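CT398 (Chlamydia trachomatis, PDB 4ILO) is of unknown function but, with a long coiled-coil hairpin and a zinc ribbon, may bind DNA or RNA. Local coordinates at residues 54-59 / 123-128; 82-87 / 95-100; 205-210 / 226-231. All coordinates share one frame; numbering follows the deposited sequence.

Interaction 1 (54-59 / 123-128); sequences QEMEKL and GSEDLL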
ATOM      1  N   GLN A  54       7.859  19.263  12.248  1.00 28.13           N
ATOM      2  CA  GLN A  54       9.193  19.317  12.857  1.00 30.88           C
ATOM      3  C   GLN A  54       9.962  20.537  12.385  1.00 25.92           C
ATOM      4  O   GLN A  54      10.757  21.110  13.138  1.00 26.78           O
ATOM      5  CB  GLN A  54       9.984  18.051  12.545  1.00 29.58           C
ATOM      6  CG  GLN A  54       9.284  16.786  13.069  1.00 41.82           C
ATOM      7  CD  GLN A  54      10.061  15.523  12.770  1.00 51.30           C
ATOM      8  OE1 GLN A  54      11.210  15.591  12.303  1.00 50.93           O
ATOM      9  NE2 GLN A  54       9.439  14.350  13.034  1.00 53.84           N
ATOM     10  N   GLU A  55       9.775  20.901  11.122  1.00 23.66           N
ATOM     11  CA  GLU A  55      10.389  22.096  10.574  1.00 26.12           C
ATOM     12  C   GLU A  55       9.840  23.347  11.254  1.00 25.67           C
ATOM     13  O   GLU A  55      10.600  24.270  11.556  1.00 27.39           O
ATOM     14  CB  GLU A  55      10.166  22.084   9.062  1.00 27.33           C
ATOM     15  CG  GLU A  55      10.313  23.369   8.316  1.00 34.20           C
ATOM     16  CD  GLU A  55      10.058  23.176   6.817  1.00 44.78           C
ATOM     17  OE1 GLU A  55      10.141  22.005   6.322  1.00 44.29           O
ATOM     18  OE2 GLU A  55       9.780  24.202   6.155  1.00 45.73           O
ATOM     19  N   MET A  56       8.535  23.369  11.554  1.00 20.35           N
ATOM     20  CA  MET A  56       7.941  24.504  12.245  1.00 18.15           C
ATOM     21  C   MET A  56       8.473  24.601  13.648  1.00 22.73           C
ATOM     22  O   MET A  56       8.583  25.706  14.193  1.00 24.97           O
ATOM     23  CB  MET A  56       6.422  24.374  12.386  1.00 15.71           C
ATOM     24  CG  MET A  56       5.609  24.422  11.076  1.00 19.11           C
ATOM     25  SD  MET A  56       6.038  25.821  10.068  1.00 34.13           S
ATOM     26  CE  MET A  56       5.108  27.079  10.910  1.00 14.56           C
ATOM     27  N   GLU A  57       8.779  23.463  14.253  1.00 17.15           N
ATOM     28  CA  GLU A  57       9.319  23.481  15.605  1.00 21.05           C
ATOM     29  C   GLU A  57      10.702  24.111  15.622  1.00 19.40           C
ATOM     30  O   GLU A  57      11.043  24.808  16.571  1.00 21.82           O
ATOM     31  CB  GLU A  57       9.367  22.067  16.172  1.00 27.69           C
ATOM     32  CG  GLU A  57       9.336  22.007  17.705  1.00 43.27           C
ATOM     33  CD  GLU A  57       8.004  22.484  18.299  1.00 55.88           C
ATOM     34  OE1 GLU A  57       7.405  23.453  17.772  1.00 58.23           O
ATOM     35  OE2 GLU A  57       7.552  21.878  19.298  1.00 63.93           O
ATOM     36  N   LYS A  58      11.515  23.847  14.590  1.00 13.66           N
ATOM     37  CA  LYS A  58      12.843  24.431  14.505  1.00 23.43           C
ATOM     38  C   LYS A  58      12.755  25.925  14.271  1.00 23.71           C
ATOM     39  O   LYS A  58      13.581  26.684  14.787  1.00 24.67           O
ATOM     40  CB  LYS A  58      13.627  23.808  13.355  1.00 16.83           C
ATOM     41  N   LEU A  59      11.817  26.360  13.429  1.00 19.62           N
ATOM     42  CA  LEU A  59      11.660  27.797  13.193  1.00 22.19           C
ATOM     43  C   LEU A  59      11.253  28.497  14.475  1.00 17.42           C
ATOM     44  O   LEU A  59      11.834  29.521  14.851  1.00 19.02           O
ATOM     45  CB  LEU A  59      10.622  28.053  12.107  1.00 16.20           C
ATOM     46  CG  LEU A  59      11.082  27.582  10.733  1.00 17.80           C
ATOM     47  CD1 LEU A  59       9.926  27.704   9.758  1.00 19.09           C
ATOM     48  CD2 LEU A  59      12.273  28.407  10.283  1.00 12.64           C
ATOM     49  N   GLY A 123       5.179  31.096   5.432  1.00 13.49           N
ATOM     50  CA  GLY A 123       4.888  30.274   4.269  1.00 14.28           C
ATOM     51  C   GLY A 123       4.750  28.800   4.610  1.00 22.52           C
ATOM     52  O   GLY A 123       3.914  28.098   4.037  1.00 12.72           O
ATOM     53  N   SER A 124       5.561  28.312   5.554  1.00  8.61           N
ATOM     54  CA  SER A 124       5.460  26.921   5.976  1.00  8.96           C
ATOM     55  C   SER A 124       4.178  26.644   6.755  1.00 17.67           C
ATOM     56  O   SER A 124       3.638  25.531   6.680  1.00 15.03           O
ATOM     57  CB  SER A 124       6.672  26.536   6.796  1.00  8.87           C
ATOM     58  OG  SER A 124       7.791  26.557   5.928  1.00 19.26           O
ATOM     59  N   GLU A 125       3.701  27.617   7.547  1.00 11.68           N
ATOM     60  CA  GLU A 125       2.392  27.496   8.168  1.00 11.13           C
ATOM     61  C   GLU A 125       1.292  27.385   7.103  1.00 10.69           C
ATOM     62  O   GLU A 125       0.372  26.559   7.221  1.00 11.22           O
ATOM     63  CB  GLU A 125       2.162  28.704   9.092  1.00 16.78           C
ATOM     64  CG  GLU A 125       0.782  28.791   9.738  1.00 15.67           C
ATOM     65  CD  GLU A 125       0.515  27.704  10.781  1.00 23.44           C
ATOM     66  OE1 GLU A 125       1.473  27.112  11.332  1.00 17.72           O
ATOM     67  OE2 GLU A 125      -0.680  27.426  11.048  1.00 31.94           O
ATOM     68  N   ASP A 126       1.360  28.194   6.048  1.00 12.52           N
ATOM     69  CA  ASP A 126       0.366  28.036   4.990  1.00 11.58           C
ATOM     70  C   ASP A 126       0.445  26.652   4.379  1.00 15.64           C
ATOM     71  O   ASP A 126      -0.571  26.087   3.952  1.00 17.62           O
ATOM     72  CB  ASP A 126       0.570  29.104   3.908  1.00 12.27           C
ATOM     73  CG  ASP A 126       0.102  30.498   4.350  1.00 19.60           C
ATOM     74  OD1 ASP A 126      -0.816  30.628   5.210  1.00 17.93           O
ATOM     75  OD2 ASP A 126       0.654  31.471   3.806  1.00 18.95           O
ATOM     76  N   LEU A 127       1.649  26.100   4.271  1.00 16.46           N
ATOM     77  CA  LEU A 127       1.778  24.788   3.653  1.00 15.90           C
ATOM     78  C   LEU A 127       1.263  23.717   4.572  1.00 10.51           C
ATOM     79  O   LEU A 127       0.645  22.740   4.117  1.00 11.35           O
ATOM     80  CB  LEU A 127       3.237  24.463   3.343  1.00 21.71           C
ATOM     81  CG  LEU A 127       3.724  24.843   1.971  1.00 26.68           C
ATOM     82  CD1 LEU A 127       5.241  24.738   1.914  1.00 34.30           C
ATOM     83  CD2 LEU A 127       3.061  23.900   1.003  1.00 28.75           C
ATOM     84  N   LEU A 128       1.567  23.846   5.864  1.00 10.82           N
ATOM     85  CA  LEU A 128       1.034  22.887   6.834  1.00 13.76           C
ATOM     86  C   LEU A 128      -0.487  22.885   6.805  1.00 14.65           C
ATOM     87  O   LEU A 128      -1.132  21.819   6.871  1.00 13.93           O
ATOM     88  CB  LEU A 128       1.514  23.243   8.236  1.00 11.45           C
ATOM     89  CG  LEU A 128       1.100  22.381   9.410  1.00 16.94           C
ATOM     90  CD1 LEU A 128       1.408  20.937   9.127  1.00 24.03           C
ATOM     91  CD2 LEU A 128       1.860  22.836  10.633  1.00 20.36           C
TER
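In the antiparallel coiled-coil hairpin of CT398, Met56 of helix 2-86 reaches across to Ser124, Glu125 and Leu128 of helix 90-171. The short axes of 54-59 and 123-128 run at 155° to each other and approach to 10.4 Å. Methionine suits the place because its unbranched chain can bend to meet three residues. Met56 leaves its helix with CG beside the backbone N (chi1 -66°), then bends at chi2 and again at chi3, so that the chain folds over the opposite backbone instead of running straight past it. Each part of it has its own neighbour. Met56 CG lies 4.1 Å from Leu128 CD2, an apolar contact at the start of the chain. The sulfur rests on the small side chain of Ser124, with Met56 SD 3.4 Å from Ser124 CB; a residue as short as serine lets the bulky atom come this close to the helix. The terminal methyl then meets Glu125, whose side chain crosses that of Met56 at about a right angle, and Met56 CE is 3.7 Å from Glu125 OE1.

A polar pair lies beside the methionine. The extended chain of Glu55 carries Glu55 OE2 to 3.1 Å from Ser124 OG, but the serine's one proton is also within reach of Lys120 O in its own helix, its stronger partner, so the bond across the helices is not settled. Outside the segments, Gln121 also touches Met56, while Leu128 packs on Val49 and Glu53. Met56 and Leu128 between the helices, with Glu55 and Glu125 flanking them, fit the pattern of an antiparallel coiled coil.

Interaction 2 (82-87 / 95-100); sequences NQQAAV and ALTQEM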
ATOM      1  N   ASN A  82      24.875  55.343  27.185  1.00 20.75           N
ATOM      2  CA  ASN A  82      24.990  55.977  28.485  1.00 24.49           C
ATOM      3  C   ASN A  82      26.457  56.186  28.866  1.00 24.17           C
ATOM      4  O   ASN A  82      26.815  57.250  29.386  1.00 23.42           O
ATOM      5  CB  ASN A  82      24.215  55.156  29.525  1.00 25.97           C
ATOM      6  CG  ASN A  82      22.731  55.038  29.168  1.00 34.75           C
ATOM      7  OD1 ASN A  82      22.160  55.907  28.485  1.00 40.01           O
ATOM      8  ND2 ASN A  82      22.117  53.957  29.596  1.00 32.61           N
ATOM      9  N   GLN A  83      27.326  55.190  28.611  1.00 20.26           N
ATOM     10  CA  GLN A  83      28.742  55.344  28.964  1.00 20.97           C
ATOM     11  C   GLN A  83      29.358  56.517  28.217  1.00 17.79           C
ATOM     12  O   GLN A  83      30.093  57.328  28.791  1.00 18.57           O
ATOM     13  CB  GLN A  83      29.533  54.082  28.630  1.00 26.61           C
ATOM     14  CG  GLN A  83      29.349  52.935  29.584  1.00 27.23           C
ATOM     15  CD  GLN A  83      30.047  51.643  29.155  1.00 33.45           C
ATOM     16  OE1 GLN A  83      31.135  51.661  28.591  1.00 42.59           O
ATOM     17  NE2 GLN A  83      29.407  50.502  29.442  1.00 37.61           N
ATOM     18  N   GLN A  84      29.061  56.616  26.924  1.00 15.49           N
ATOM     19  CA  GLN A  84      29.667  57.634  26.102  1.00 16.52           C
ATOM     20  C   GLN A  84      29.225  59.029  26.523  1.00 21.95           C
ATOM     21  O   GLN A  84      30.010  59.973  26.426  1.00 16.99           O
ATOM     22  CB  GLN A  84      29.322  57.382  24.629  1.00 13.52           C
ATOM     23  CG  GLN A  84      30.101  58.293  23.704  1.00 10.43           C
ATOM     24  CD  GLN A  84      29.704  58.176  22.253  1.00 17.37           C
ATOM     25  OE1 GLN A  84      30.536  57.932  21.330  1.00 19.23           O
ATOM     26  NE2 GLN A  84      28.451  58.357  22.027  1.00 12.60           N
ATOM     27  N   ALA A  85      27.973  59.189  26.965  1.00 26.77           N
ATOM     28  CA  ALA A  85      27.510  60.510  27.378  1.00 27.82           C
ATOM     29  C   ALA A  85      28.359  61.075  28.505  1.00 23.41           C
ATOM     30  O   ALA A  85      28.435  62.302  28.637  1.00 23.49           O
ATOM     31  CB  ALA A  85      26.032  60.464  27.790  1.00 23.07           C
ATOM     32  N   ALA A  86      29.014  60.211  29.304  1.00 18.55           N
ATOM     33  CA  ALA A  86      29.825  60.631  30.446  1.00 21.97           C
ATOM     34  C   ALA A  86      31.333  60.674  30.191  1.00 22.27           C
ATOM     35  O   ALA A  86      32.069  61.120  31.082  1.00 22.89           O
ATOM     36  CB  ALA A  86      29.613  59.689  31.636  1.00 23.39           C
ATOM     37  N   VAL A  87      31.835  60.185  29.048  1.00 16.88           N
ATOM     38  CA  VAL A  87      33.290  60.116  28.888  1.00 20.82           C
ATOM     39  C   VAL A  87      33.861  61.499  28.572  1.00 19.82           C
ATOM     40  O   VAL A  87      33.214  62.363  27.956  1.00 16.69           O
ATOM     41  CB  VAL A  87      33.754  59.078  27.838  1.00 16.70           C
ATOM     42  CG1 VAL A  87      33.604  57.683  28.356  1.00 20.49           C
ATOM     43  CG2 VAL A  87      33.068  59.292  26.515  1.00 20.95           C
ATOM     44  N   ALA A  95      36.290  54.991  20.916  1.00  7.60           N
ATOM     45  CA  ALA A  95      36.129  53.555  21.054  1.00  7.84           C
ATOM     46  C   ALA A  95      34.651  53.212  21.137  1.00  7.50           C
ATOM     47  O   ALA A  95      34.177  52.316  20.434  1.00  8.63           O
ATOM     48  CB  ALA A  95      36.859  53.081  22.298  1.00  8.63           C
ATOM     49  N   LEU A  96      33.893  54.009  21.898  1.00 12.59           N
ATOM     50  CA  LEU A  96      32.455  53.798  22.020  1.00 16.11           C
ATOM     51  C   LEU A  96      31.725  54.057  20.706  1.00  8.00           C
ATOM     52  O   LEU A  96      30.830  53.295  20.326  1.00  9.92           O
ATOM     53  CB  LEU A  96      31.930  54.692  23.141  1.00 17.16           C
ATOM     54  CG  LEU A  96      32.439  54.064  24.463  1.00 14.61           C
ATOM     55  CD1 LEU A  96      32.262  54.973  25.618  1.00 17.97           C
ATOM     56  CD2 LEU A  96      31.674  52.808  24.730  1.00 15.53           C
ATOM     57  N   THR A  97      32.112  55.101  19.968  1.00  9.63           N
ATOM     58  CA  THR A  97      31.541  55.272  18.633  1.00  6.33           C
ATOM     59  C   THR A  97      31.720  54.000  17.810  1.00 12.46           C
ATOM     60  O   THR A  97      30.755  53.480  17.211  1.00  6.88           O
ATOM     61  CB  THR A  97      32.213  56.456  17.946  1.00  8.72           C
ATOM     62  OG1 THR A  97      31.798  57.672  18.596  1.00 10.00           O
ATOM     63  CG2 THR A  97      31.837  56.549  16.500  1.00  5.76           C
ATOM     64  N   GLN A  98      32.966  53.493  17.769  1.00  6.00           N
ATOM     65  CA  GLN A  98      33.291  52.378  16.904  1.00  9.94           C
ATOM     66  C   GLN A  98      32.552  51.129  17.371  1.00  8.01           C
ATOM     67  O   GLN A  98      32.029  50.381  16.549  1.00  5.92           O
ATOM     68  CB  GLN A  98      34.803  52.151  16.873  1.00  6.55           C
ATOM     69  CG  GLN A  98      35.556  53.299  16.171  1.00 14.05           C
ATOM     70  CD  GLN A  98      37.004  53.501  16.650  1.00 29.90           C
ATOM     71  OE1 GLN A  98      37.605  52.627  17.301  1.00 16.77           O
ATOM     72  NE2 GLN A  98      37.564  54.682  16.347  1.00 43.79           N
ATOM     73  N   GLU A  99      32.515  50.899  18.688  1.00  7.83           N
ATOM     74  CA  GLU A  99      31.813  49.738  19.206  1.00 17.02           C
ATOM     75  C   GLU A  99      30.327  49.794  18.859  1.00 11.59           C
ATOM     76  O   GLU A  99      29.731  48.782  18.478  1.00  8.32           O
ATOM     77  CB  GLU A  99      32.018  49.626  20.713  1.00 14.09           C
ATOM     78  CG  GLU A  99      31.516  48.289  21.255  1.00 26.08           C
ATOM     79  CD  GLU A  99      32.474  47.097  21.054  1.00 38.93           C
ATOM     80  OE1 GLU A  99      33.727  47.266  20.960  1.00 28.00           O
ATOM     81  OE2 GLU A  99      31.942  45.962  21.023  1.00 48.55           O
ATOM     82  N   MET A 100      29.710  50.969  18.965  1.00  8.93           N
ATOM     83  CA  MET A 100      28.283  51.062  18.697  1.00  6.92           C
ATOM     84  C   MET A 100      28.005  50.840  17.223  1.00 12.59           C
ATOM     85  O   MET A 100      27.015  50.180  16.838  1.00  7.38           O
ATOM     86  CB  MET A 100      27.735  52.406  19.179  1.00  7.01           C
ATOM     87  CG  MET A 100      27.545  52.448  20.701  1.00 13.86           C
ATOM     88  SD  MET A 100      26.899  54.053  21.203  1.00 23.79           S
ATOM     89  CE  MET A 100      28.330  55.044  21.514  1.00 21.72           C
TER
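Leu96 packs its branched end against Gln84 and Val87 at the last turn of helix 2-86. Leu96 CD1 sits 3.7 Å from Gln84 CA, so the methyl reaches the backbone itself, and it is also 4.1 Å from Val87 CG1, a methyl of the beta-branched Val87 in the loop that follows the helix. Leucine suits this place because its forked end spreads its methyls over several neighbours: CD1 over Gln84 and Val87, CD2 beside Gln83.

A second set of contacts comes from the aliphatic part of Gln84. With CG anti to the backbone N (chi1 -171°) and the rest of the chain extended, it slides past Leu96 in the reverse direction, and Gln84 CB lies 3.9 Å from Leu96 CD1. Met100 bends at its last torsion (chi3 -90°), which brings Met100 CE to 4.0 Å from Gln84 CB and close to the glutamine's amide group.

Among the polar groups, the amide oxygen of Gln83 makes a van der Waals contact with a methyl, Gln83 OE1 lying 4.1 Å from Leu96 CD2, and the two side chains cross at about a right angle. The polar end of Gln84 arrives beside Thr97, whose OG1 makes a weak hydrogen bond to Phe93 O in its own helix. Around the contact, Leu80 packs on Leu96 and Met100.

The two helix segments, antiparallel at 160°, are thus joined mainly by methyls and methylenes close to the hairpin turn. Such chemistry implies cohesion from dispersion and partial burial of hydrocarbon: Gln84 lends its methylenes to the apolar layer and carries its amide on to Met100 and Thr97, while Gln83 lies at the exposed margin.

Interaction 3 (205-210 / 226-231); sequences CHIALT and CEHCSR. With ZN (zinc ion), chain C.
In the zinc ribbon, Ile207 of 205-210 lies over the ring of His228 of 226-231, next to the zinc ion that ties Cys205 to Cys226 and Cys229. Ile207 can be followed outward. Ile207 CB stands 4.1 Å from His228 CD2. From there Ile207 CG2 is anti to the backbone N, since chi1 of -63° sets CG1 beside it, and lies over one face of the imidazole, 3.4 Å from the His228 ring centroid and 14° off the normal, a CH-pi contact. The other branch passes through CG1 to Ile207 CD1, which ends 3.8 Å from His228 CB. A beta-branched residue suits the place, since one branch covers the ring and the other its stem. At the ring's edge, in plane, a water bridges His228 NE2 and Ala208 O; a second water links Thr210 N to Glu227 OE2.

Beside this pair, the zinc ion is bound by Cys205 SG, Cys226 SG and Cys229 SG, each at 2.3 Å, and Cys202 completes the site. Cysteine suits it because thiolate sulfur is a soft ligand for zinc. The sulfurs also accept N-H groups: Cys226 SG takes those of His228 and Cys229, the latter nearly straight at 169°, and Cys229 SG those of Arg231 N and NH1. Arg231 NH1 is 3.4 Å from Cys229 SG, which lies in the guanidinium plane, and Asp191 pairs with NH2. These donors would probably ease the negative charge of the thiolates.

Loop 205-210 leads from strand 201-202 to helix 211-219, where Thr210 is the N-cap, its OG1 bonded to His213 N. Loop 226-231 joins strands 224-225 and 232-234, and Arg231 packs on Val195 of strand 194-198.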
ATOM      1  N   CYS A 205      -5.959 -27.233 -23.461  1.00 32.16           N
ATOM      2  CA  CYS A 205      -4.863 -26.609 -24.202  1.00 28.67           C
ATOM      3  C   CYS A 205      -5.173 -26.405 -25.679  1.00 28.15           C
ATOM      4  O   CYS A 205      -4.425 -25.691 -26.354  1.00 35.02           O
ATOM      5  CB  CYS A 205      -3.570 -27.440 -24.046  1.00 24.32           C
ATOM      6  SG  CYS A 205      -3.496 -29.042 -24.967  1.00 28.74           S
ATOM      7  N   HIS A 206      -6.254 -27.006 -26.190  1.00 26.65           N
ATOM      8  CA  HIS A 206      -6.734 -26.897 -27.576  1.00 28.85           C
ATOM      9  C   HIS A 206      -5.881 -27.664 -28.580  1.00 26.37           C
ATOM     10  O   HIS A 206      -5.973 -27.436 -29.782  1.00 34.28           O
ATOM     11  CB  HIS A 206      -6.997 -25.451 -28.031  1.00 28.25           C
ATOM     12  CG  HIS A 206      -8.174 -24.820 -27.351  1.00 38.45           C
ATOM     13  ND1 HIS A 206      -8.951 -25.492 -26.428  1.00 41.34           N
ATOM     14  CD2 HIS A 206      -8.706 -23.582 -27.452  1.00 35.08           C
ATOM     15  CE1 HIS A 206      -9.907 -24.691 -25.989  1.00 31.75           C
ATOM     16  NE2 HIS A 206      -9.783 -23.530 -26.601  1.00 36.29           N
ATOM     17  N   ILE A 207      -5.089 -28.601 -28.139  1.00 25.38           N
ATOM     18  CA  ILE A 207      -4.310 -29.418 -29.058  1.00 25.89           C
ATOM     19  C   ILE A 207      -5.104 -30.697 -29.376  1.00 33.15           C
ATOM     20  O   ILE A 207      -5.678 -31.335 -28.478  1.00 26.03           O
ATOM     21  CB  ILE A 207      -2.901 -29.674 -28.480  1.00 45.98           C
ATOM     22  CG1 ILE A 207      -2.173 -28.302 -28.336  1.00 29.41           C
ATOM     23  CG2 ILE A 207      -2.093 -30.664 -29.340  1.00 27.70           C
ATOM     24  CD1 ILE A 207      -0.697 -28.365 -27.893  1.00 32.22           C
ATOM     25  N   ALA A 208      -5.211 -31.023 -30.670  1.00 27.11           N
ATOM     26  CA  ALA A 208      -6.017 -32.164 -31.108  1.00 40.87           C
ATOM     27  C   ALA A 208      -5.424 -33.499 -30.650  1.00 34.83           C
ATOM     28  O   ALA A 208      -4.203 -33.700 -30.628  1.00 29.20           O
ATOM     29  CB  ALA A 208      -6.135 -32.177 -32.634  1.00 41.13           C
ATOM     30  N   LEU A 209      -6.298 -34.427 -30.283  1.00 41.65           N
ATOM     31  CA  LEU A 209      -5.834 -35.761 -29.943  1.00 40.99           C
ATOM     32  C   LEU A 209      -5.666 -36.583 -31.209  1.00 41.05           C
ATOM     33  O   LEU A 209      -6.392 -36.403 -32.201  1.00 36.69           O
ATOM     34  CB  LEU A 209      -6.853 -36.464 -29.066  1.00 31.70           C
ATOM     35  CG  LEU A 209      -7.109 -35.985 -27.644  1.00 28.52           C
ATOM     36  CD1 LEU A 209      -7.623 -34.497 -27.534  1.00 29.44           C
ATOM     37  CD2 LEU A 209      -8.137 -36.947 -27.107  1.00 26.58           C
ATOM     38  N   THR A 210      -4.690 -37.484 -31.184  1.00 41.79           N
ATOM     39  CA  THR A 210      -4.659 -38.506 -32.216  1.00 42.79           C
ATOM     40  C   THR A 210      -5.916 -39.372 -32.077  1.00 41.69           C
ATOM     41  O   THR A 210      -6.450 -39.544 -30.974  1.00 37.09           O
ATOM     42  CB  THR A 210      -3.404 -39.381 -32.083  1.00 43.15           C
ATOM     43  OG1 THR A 210      -3.520 -40.200 -30.920  1.00 35.66           O
ATOM     44  CG2 THR A 210      -2.114 -38.531 -31.996  1.00 29.68           C
ATOM     45  N   CYS A 226      -4.022 -35.699 -21.363  1.00 21.02           N
ATOM     46  CA  CYS A 226      -3.618 -35.026 -22.587  1.00 22.35           C
ATOM     47  C   CYS A 226      -2.115 -35.203 -22.790  1.00 28.51           C
ATOM     48  O   CYS A 226      -1.315 -34.961 -21.869  1.00 21.26           O
ATOM     49  CB  CYS A 226      -3.938 -33.518 -22.492  1.00 21.31           C
ATOM     50  SG  CYS A 226      -3.498 -32.596 -23.997  1.00 23.61           S
ATOM     51  N   GLU A 227      -1.737 -35.609 -24.008  1.00 28.78           N
ATOM     52  CA  GLU A 227      -0.338 -35.847 -24.349  1.00 33.00           C
ATOM     53  C   GLU A 227       0.483 -34.559 -24.382  1.00 40.42           C
ATOM     54  O   GLU A 227       1.721 -34.633 -24.385  1.00 39.75           O
ATOM     55  CB  GLU A 227      -0.252 -36.566 -25.693  1.00 33.25           C
ATOM     56  CG  GLU A 227      -0.771 -38.007 -25.647  1.00 35.88           C
ATOM     57  CD  GLU A 227      -0.365 -38.800 -26.872  1.00 39.62           C
ATOM     58  OE1 GLU A 227       0.695 -39.455 -26.809  1.00 48.24           O
ATOM     59  OE2 GLU A 227      -1.087 -38.754 -27.898  1.00 37.93           O
ATOM     60  N   HIS A 228      -0.164 -33.391 -24.367  1.00 26.45           N
ATOM     61  CA  HIS A 228       0.553 -32.113 -24.420  1.00 28.89           C
ATOM     62  C   HIS A 228       0.500 -31.304 -23.139  1.00 27.82           C
ATOM     63  O   HIS A 228       1.525 -30.751 -22.730  1.00 32.22           O
ATOM     64  CB  HIS A 228       0.053 -31.299 -25.618  1.00 30.83           C
ATOM     65  CG  HIS A 228       0.076 -32.110 -26.881  1.00 44.54           C
ATOM     66  ND1 HIS A 228       1.129 -32.080 -27.771  1.00 47.27           N
ATOM     67  CD2 HIS A 228      -0.778 -33.053 -27.345  1.00 38.94           C
ATOM     68  CE1 HIS A 228       0.901 -32.933 -28.753  1.00 39.85           C
ATOM     69  NE2 HIS A 228      -0.254 -33.531 -28.523  1.00 40.97           N
ATOM     70  N   CYS A 229      -0.644 -31.224 -22.463  1.00 22.16           N
ATOM     71  CA  CYS A 229      -0.710 -30.441 -21.239  1.00 27.83           C
ATOM     72  C   CYS A 229      -0.807 -31.288 -19.984  1.00 21.08           C
ATOM     73  O   CYS A 229      -0.690 -30.742 -18.891  1.00 20.99           O
ATOM     74  CB  CYS A 229      -1.874 -29.437 -21.282  1.00 28.49           C
ATOM     75  SG  CYS A 229      -3.578 -30.137 -21.103  1.00 21.13           S
ATOM     76  N   SER A 230      -1.045 -32.591 -20.101  1.00 23.12           N
ATOM     77  CA  SER A 230      -1.090 -33.542 -18.973  1.00 26.85           C
ATOM     78  C   SER A 230      -2.392 -33.474 -18.168  1.00 28.20           C
ATOM     79  O   SER A 230      -2.521 -34.250 -17.173  1.00 24.48           O
ATOM     80  CB  SER A 230       0.081 -33.385 -17.979  1.00 34.12           C
ATOM     81  OG  SER A 230       1.340 -33.661 -18.588  1.00 36.54           O
ATOM     82  N   ARG A 231      -3.344 -32.612 -18.521  1.00 20.36           N
ATOM     83  CA  ARG A 231      -4.637 -32.627 -17.866  1.00 20.32           C
ATOM     84  C   ARG A 231      -5.345 -33.967 -18.083  1.00 20.43           C
ATOM     85  O   ARG A 231      -5.082 -34.681 -19.053  1.00 20.54           O
ATOM     86  CB  ARG A 231      -5.520 -31.530 -18.438  1.00 20.49           C
ATOM     87  CG  ARG A 231      -5.022 -30.100 -18.107  1.00 20.51           C
ATOM     88  CD  ARG A 231      -6.024 -29.084 -18.600  1.00 22.15           C
ATOM     89  NE  ARG A 231      -5.802 -27.756 -18.019  1.00 20.89           N
ATOM     90  CZ  ARG A 231      -4.889 -26.898 -18.453  1.00 24.08           C
ATOM     91  NH1 ARG A 231      -4.079 -27.223 -19.449  1.00 21.10           N
ATOM     92  NH2 ARG A 231      -4.771 -25.709 -17.866  1.00 21.22           N
TER
HETATM   93 ZN    ZN C 301      -4.203 -30.502 -23.280  1.00 12.55          ZN
HETATM   94  O   HOH W   1      -2.006 -35.135 -30.113  1.00 27.42           O
HETATM   95  O   HOH W   2      -2.917 -37.233 -28.671  1.00 24.03           O

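Overall arrangement
Interactions 1 and 2 both join helix 2-86 to helix 90-171, and interaction 2 is nested within the loop that interaction 1 closes. Their centres are about 41 Å apart in the coiled-coil hairpin, interaction 2 close to its turn and interaction 1 nearer the centre of the chain. Interaction 3 follows later in the sequence, in the zinc ribbon, on the opposite side of the chain's centre: its centre is about 68 Å from that of interaction 1 and about 106 Å from that of interaction 2. None of the three touches another. The protein therefore combines an elongated helical arm, held by side-chain packing, with a compact module organised round a metal ion.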